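Local atomic coordinates of ABC transporter, solute-binding protein (Staphylococcus aureus, PDB entry 6LKK), a protein that binds glucose 6-phosphate as an extracellular solute-binding protein and takes part in signal transduction through a two-component system. Residues Tyr73-Val78 with Tyr236-Ser241; His143-Tyr148 with Pro282-His287. All coordinates share one frame; numbering follows the deposited sequence.

Contact 1 of 2, residues Tyr73-Val78 with Tyr236-Ser241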
# COMPACT_ATOMS: atom_id res chain seq x y z
N TYR A 73 -8.93 -1.66 -18.82
CA TYR A 73 -10.25 -1.88 -18.23
C TYR A 73 -10.39 -1.11 -16.93
O TYR A 73 -9.47 -1.12 -16.10
CB TYR A 73 -10.49 -3.37 -17.99
CG TYR A 73 -11.84 -3.67 -17.39
CD1 TYR A 73 -12.98 -3.70 -18.18
CD2 TYR A 73 -11.98 -3.94 -16.03
CE1 TYR A 73 -14.22 -3.98 -17.65
CE2 TYR A 73 -13.22 -4.22 -15.48
CZ TYR A 73 -14.34 -4.24 -16.30
OH TYR A 73 -15.58 -4.52 -15.77
N GLN A 74 -11.51 -0.43 -16.76
CA GLN A 74 -11.89 0.14 -15.48
C GLN A 74 -13.34 -0.23 -15.20
O GLN A 74 -14.18 -0.20 -16.10
CB GLN A 74 -11.73 1.66 -15.45
CG GLN A 74 -10.29 2.13 -15.53
CD GLN A 74 -10.17 3.63 -15.34
OE1 GLN A 74 -11.17 4.34 -15.27
NE2 GLN A 74 -8.94 4.12 -15.27
N ASP A 75 -13.61 -0.59 -13.95
CA ASP A 75 -14.98 -0.92 -13.56
C ASP A 75 -15.88 0.29 -13.74
O ASP A 75 -15.46 1.44 -13.55
CB ASP A 75 -15.01 -1.39 -12.10
CG ASP A 75 -16.35 -1.98 -11.71
OD1 ASP A 75 -16.58 -3.17 -11.99
OD2 ASP A 75 -17.18 -1.23 -11.14
N THR A 76 -17.13 0.03 -14.10
CA THR A 76 -18.08 1.13 -14.30
C THR A 76 -18.25 1.97 -13.04
O THR A 76 -18.52 3.17 -13.13
CB THR A 76 -19.44 0.57 -14.75
OG1 THR A 76 -19.27 -0.21 -15.94
CG2 THR A 76 -20.43 1.70 -15.02
N SER A 77 -18.06 1.37 -11.86
CA SER A 77 -18.33 2.06 -10.61
C SER A 77 -17.30 3.13 -10.29
O SER A 77 -17.37 3.71 -9.20
CB SER A 77 -18.41 1.06 -9.46
OG SER A 77 -17.14 0.50 -9.18
N VAL A 78 -16.33 3.40 -11.18
CA VAL A 78 -15.47 4.55 -10.96
C VAL A 78 -16.32 5.81 -10.80
O VAL A 78 -15.92 6.77 -10.13
CB VAL A 78 -14.44 4.70 -12.09
CG1 VAL A 78 -13.45 3.54 -12.07
CG2 VAL A 78 -15.12 4.81 -13.45
N TYR A 236 -17.04 -6.86 -7.65
CA TYR A 236 -17.26 -7.21 -6.25
C TYR A 236 -16.36 -6.40 -5.33
O TYR A 236 -16.82 -5.79 -4.36
CB TYR A 236 -17.02 -8.71 -6.09
CG TYR A 236 -17.11 -9.26 -4.69
CD1 TYR A 236 -18.32 -9.69 -4.16
CD2 TYR A 236 -15.97 -9.40 -3.91
CE1 TYR A 236 -18.39 -10.22 -2.88
CE2 TYR A 236 -16.03 -9.93 -2.64
CZ TYR A 236 -17.24 -10.33 -2.13
OH TYR A 236 -17.30 -10.85 -0.86
N LEU A 237 -15.06 -6.37 -5.63
CA LEU A 237 -14.10 -5.71 -4.74
C LEU A 237 -14.33 -4.20 -4.67
O LEU A 237 -13.99 -3.58 -3.66
CB LEU A 237 -12.68 -6.01 -5.20
CG LEU A 237 -12.22 -7.46 -5.03
CD1 LEU A 237 -10.91 -7.69 -5.75
CD2 LEU A 237 -12.09 -7.81 -3.56
N THR A 238 -14.89 -3.61 -5.72
CA THR A 238 -15.13 -2.17 -5.76
C THR A 238 -16.58 -1.81 -5.47
O THR A 238 -16.96 -0.64 -5.60
CB THR A 238 -14.72 -1.60 -7.12
OG1 THR A 238 -15.46 -2.24 -8.16
CG2 THR A 238 -13.23 -1.82 -7.35
N SER A 239 -17.40 -2.78 -5.06
CA SER A 239 -18.81 -2.55 -4.80
C SER A 239 -19.01 -1.88 -3.44
O SER A 239 -18.15 -1.93 -2.56
CB SER A 239 -19.59 -3.86 -4.85
OG SER A 239 -19.28 -4.69 -3.74
N ARG A 240 -20.18 -1.26 -3.28
CA ARG A 240 -20.48 -0.56 -2.03
C ARG A 240 -20.49 -1.52 -0.85
O ARG A 240 -19.86 -1.25 0.18
CB ARG A 240 -21.82 0.17 -2.14
CG ARG A 240 -22.13 1.05 -0.93
CD ARG A 240 -23.60 1.42 -0.83
NE ARG A 240 -24.46 0.24 -0.86
CZ ARG A 240 -24.59 -0.62 0.15
NH1 ARG A 240 -23.91 -0.46 1.28
NH2 ARG A 240 -25.40 -1.67 0.01
N SER A 241 -21.20 -2.65 -0.97
CA SER A 241 -21.36 -3.52 0.20
C SER A 241 -20.02 -4.12 0.62
O SER A 241 -19.75 -4.24 1.82
CB SER A 241 -22.38 -4.62 -0.10
OG SER A 241 -21.93 -5.49 -1.12
O HOH W 1 -15.85 1.77 -6.89
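Asp75 OD2, which faces Thr238 across this contact, is gripped twice from within its own loop. The backbone N of Ser77 donates to Asp75 OD2 at 2.8 Å, closing an Asx turn, and the hydroxyl OG of Ser77 donates to the same oxygen at 2.6 Å. The two donors come from opposite faces of the carboxylate plane, each well tilted from it, so the group is clamped in rotation. Asp75 reaches this position with its carboxylate anti to the backbone N (chi1 -170°), while Ser77 OG stands between its own N and carbonyl carbon (chi1 69°), which turns it back onto the turn.

In this periplasmic-binding-protein fold the turn, leading into a 3-10 segment, lies against the break between helices 230-237 and 240-250. Thr238 sits in that break, and its OG1 comes to 3.6 Å from Asp75 OD2 and 3.4 Å from Ser77 OG. The single proton of that hydroxyl is directed to carbonyls of the preceding helix, Val234 O being the strongest partner and Gln235 O a second one. The Thr238 side chain is about 13 Å from the bound glucose 6-phosphate, so the contact is packing outside the pocket.

Polar continuity between the segments is provided by one water. It donates to Ser77 OG and to Thr238 O, the latter at 3.0 Å; Thr238 O also receives a bond from Arg256. Ser77 OG thus gives to the aspartate and accepts from the water. Asp75 N is bonded to OG1 of Thr93 on strand 92-105, and the Thr93 side chain also touches that of Thr238. At the N-cap of helix 240-250, Ser239 reaches back: its OG donates at 2.8 Å to Tyr236 O, an oxygen that the backbone N of Ser239 also reaches, at 3.1 Å.

Contact 2 of 2, residues His143-Tyr148 with Pro282-His287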
# COMPACT_ATOMS: atom_id res chain seq x y z
N HIS A 143 7.44 6.02 0.75
CA HIS A 143 8.08 6.77 1.83
C HIS A 143 9.24 7.61 1.31
O HIS A 143 9.43 8.75 1.75
CB HIS A 143 8.56 5.82 2.92
CG HIS A 143 7.51 5.47 3.93
ND1 HIS A 143 7.12 6.35 4.92
CD2 HIS A 143 6.78 4.35 4.11
CE1 HIS A 143 6.19 5.78 5.67
NE2 HIS A 143 5.97 4.56 5.20
N MET A 144 10.04 7.06 0.39
CA MET A 144 11.15 7.83 -0.15
C MET A 144 10.63 9.03 -0.93
O MET A 144 11.22 10.12 -0.88
CB MET A 144 12.04 6.96 -1.03
CG MET A 144 12.83 5.87 -0.30
SD MET A 144 13.68 6.39 1.20
CE MET A 144 12.46 5.99 2.45
N ARG A 145 9.53 8.86 -1.66
CA ARG A 145 8.89 10.00 -2.31
C ARG A 145 8.40 11.02 -1.28
O ARG A 145 8.52 12.23 -1.49
CB ARG A 145 7.72 9.54 -3.19
CG ARG A 145 8.14 8.81 -4.46
CD ARG A 145 7.25 9.20 -5.63
NE ARG A 145 7.50 10.57 -6.07
CZ ARG A 145 6.88 11.16 -7.09
NH1 ARG A 145 5.95 10.50 -7.78
NH2 ARG A 145 7.18 12.41 -7.41
N ALA A 146 7.85 10.55 -0.16
CA ALA A 146 7.38 11.47 0.87
C ALA A 146 8.53 12.29 1.43
O ALA A 146 8.40 13.50 1.65
CB ALA A 146 6.69 10.69 1.99
N ILE A 147 9.68 11.65 1.68
CA ILE A 147 10.83 12.37 2.20
C ILE A 147 11.37 13.35 1.16
O ILE A 147 11.72 14.49 1.49
CB ILE A 147 11.91 11.36 2.65
CG1 ILE A 147 11.39 10.56 3.86
CG2 ILE A 147 13.22 12.06 3.00
CD1 ILE A 147 12.27 9.42 4.28
N TYR A 148 11.44 12.92 -0.10
CA TYR A 148 11.89 13.83 -1.15
C TYR A 148 10.94 15.01 -1.30
O TYR A 148 11.38 16.13 -1.59
CB TYR A 148 12.02 13.09 -2.48
CG TYR A 148 12.47 13.98 -3.61
CD1 TYR A 148 13.80 14.35 -3.73
CD2 TYR A 148 11.56 14.48 -4.53
CE1 TYR A 148 14.22 15.18 -4.76
CE2 TYR A 148 11.97 15.31 -5.56
CZ TYR A 148 13.30 15.65 -5.67
OH TYR A 148 13.72 16.47 -6.69
N PRO A 282 4.87 15.95 -8.37
CA PRO A 282 4.68 16.06 -9.82
C PRO A 282 4.95 14.73 -10.51
O PRO A 282 5.26 13.72 -9.88
CB PRO A 282 5.71 17.12 -10.21
CG PRO A 282 6.84 16.88 -9.26
CD PRO A 282 6.18 16.47 -7.95
N ASP A 283 4.82 14.75 -11.83
CA ASP A 283 5.11 13.57 -12.64
C ASP A 283 6.61 13.31 -12.68
O ASP A 283 7.39 14.19 -13.08
CB ASP A 283 4.56 13.75 -14.06
CG ASP A 283 3.17 13.16 -14.25
OD1 ASP A 283 2.70 12.42 -13.35
OD2 ASP A 283 2.56 13.42 -15.31
N ILE A 284 7.01 12.12 -12.26
CA ILE A 284 8.37 11.63 -12.46
C ILE A 284 8.30 10.11 -12.45
O ILE A 284 7.96 9.51 -11.42
CB ILE A 284 9.34 12.18 -11.40
CG1 ILE A 284 10.51 11.21 -11.21
CG2 ILE A 284 8.62 12.45 -10.08
CD1 ILE A 284 11.64 11.79 -10.44
N PRO A 285 8.57 9.44 -13.57
CA PRO A 285 8.35 7.99 -13.65
C PRO A 285 9.01 7.23 -12.51
O PRO A 285 9.99 7.68 -11.92
CB PRO A 285 8.96 7.62 -15.01
CG PRO A 285 8.73 8.83 -15.84
CD PRO A 285 8.90 10.01 -14.90
N HIS A 286 8.44 6.06 -12.23
CA HIS A 286 8.94 5.19 -11.17
C HIS A 286 10.44 4.98 -11.26
O HIS A 286 11.17 5.16 -10.28
CB HIS A 286 8.19 3.86 -11.26
CG HIS A 286 8.55 2.88 -10.18
ND1 HIS A 286 8.20 3.06 -8.87
CD2 HIS A 286 9.20 1.70 -10.24
CE1 HIS A 286 8.63 2.04 -8.15
NE2 HIS A 286 9.25 1.20 -8.96
N HIS A 287 10.93 4.60 -12.45
CA HIS A 287 12.35 4.26 -12.59
C HIS A 287 13.23 5.50 -12.51
O HIS A 287 14.38 5.41 -12.06
CB HIS A 287 12.58 3.53 -13.90
CG HIS A 287 12.39 4.38 -15.11
ND1 HIS A 287 11.15 4.62 -15.67
CD2 HIS A 287 13.28 5.06 -15.88
CE1 HIS A 287 11.29 5.41 -16.72
NE2 HIS A 287 12.57 5.69 -16.87
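Arg145 reaches from the middle of helix 138-151 to the loop that precedes the C-terminal helix 286-293, and its NH2 meets both Pro282 and Ile284. Helix 138-151 starts at the ligand-binding Thr138, and the Arg145 side chain is about 11 Å from the bound glucose 6-phosphate. The arginine bends at chi2, which at -141° lies well off a staggered value, and again at chi3 (71°), after which the guanidinium continues in an extended line. The two bends swing the flat group across toward the loop, with NH2 as the leading atom.

NH2 of Arg145 donates to Pro282 O at 3.4 Å, a weak bond but a nearly straight one, and the oxygen lies at the guanidinium edge, in its plane. NH1 of Arg145 is farther from Pro282 O, at 3.9 Å, so the carbonyl is met chiefly through one branch. Pro282 is poorly ordered, consistent with a weak hold.

Ile284 supplies the apolar side of the contact. Its CG1 is roughly anti to the backbone N (chi1 154°); the CG1-CD1 arm passes to one side of the arginine, and the CG2 methyl is the branch that comes up obliquely to the guanidinium. CG2 of Ile284 lies 3.0 Å from Arg145 NH2, unusually short for such a pair, so its exact value is doubtful.

Phe289 of helix 286-293 forms a cation-pi interaction with Arg145 and also touches Ile284, so the arginine is shared between the loop and the helix after it. Asp283 adds no salt bridge, its OD1 being 6.7 Å from Arg145 NH1. This chemistry implies weak polar attraction at Pro282 and dispersion at Ile284, with a separate, largely electrostatic cation-pi attraction from Phe289, and no charge pair between the two segments.

Along the chain from the N terminus, residues 73-78 come first, in the loop between strands 70-71 and 92-105, then 143-148 in helix 138-151. Contact 1 closes its loop at 236-241, where helix 230-237 gives way to helix 240-250, and contact 2 closes at 282-287, just before the C-terminal helix 286-293. Because the segments alternate, the two loops cross and neither nests within the other. Contact 1 joins the loop after strand 70-71 to the helical break, whereas contact 2 ties the C-terminal region to the helix that begins beside the sugar-phosphate pocket. Their centres lie 28 Å apart, with nearest atoms about 14 Å apart, so they do not touch.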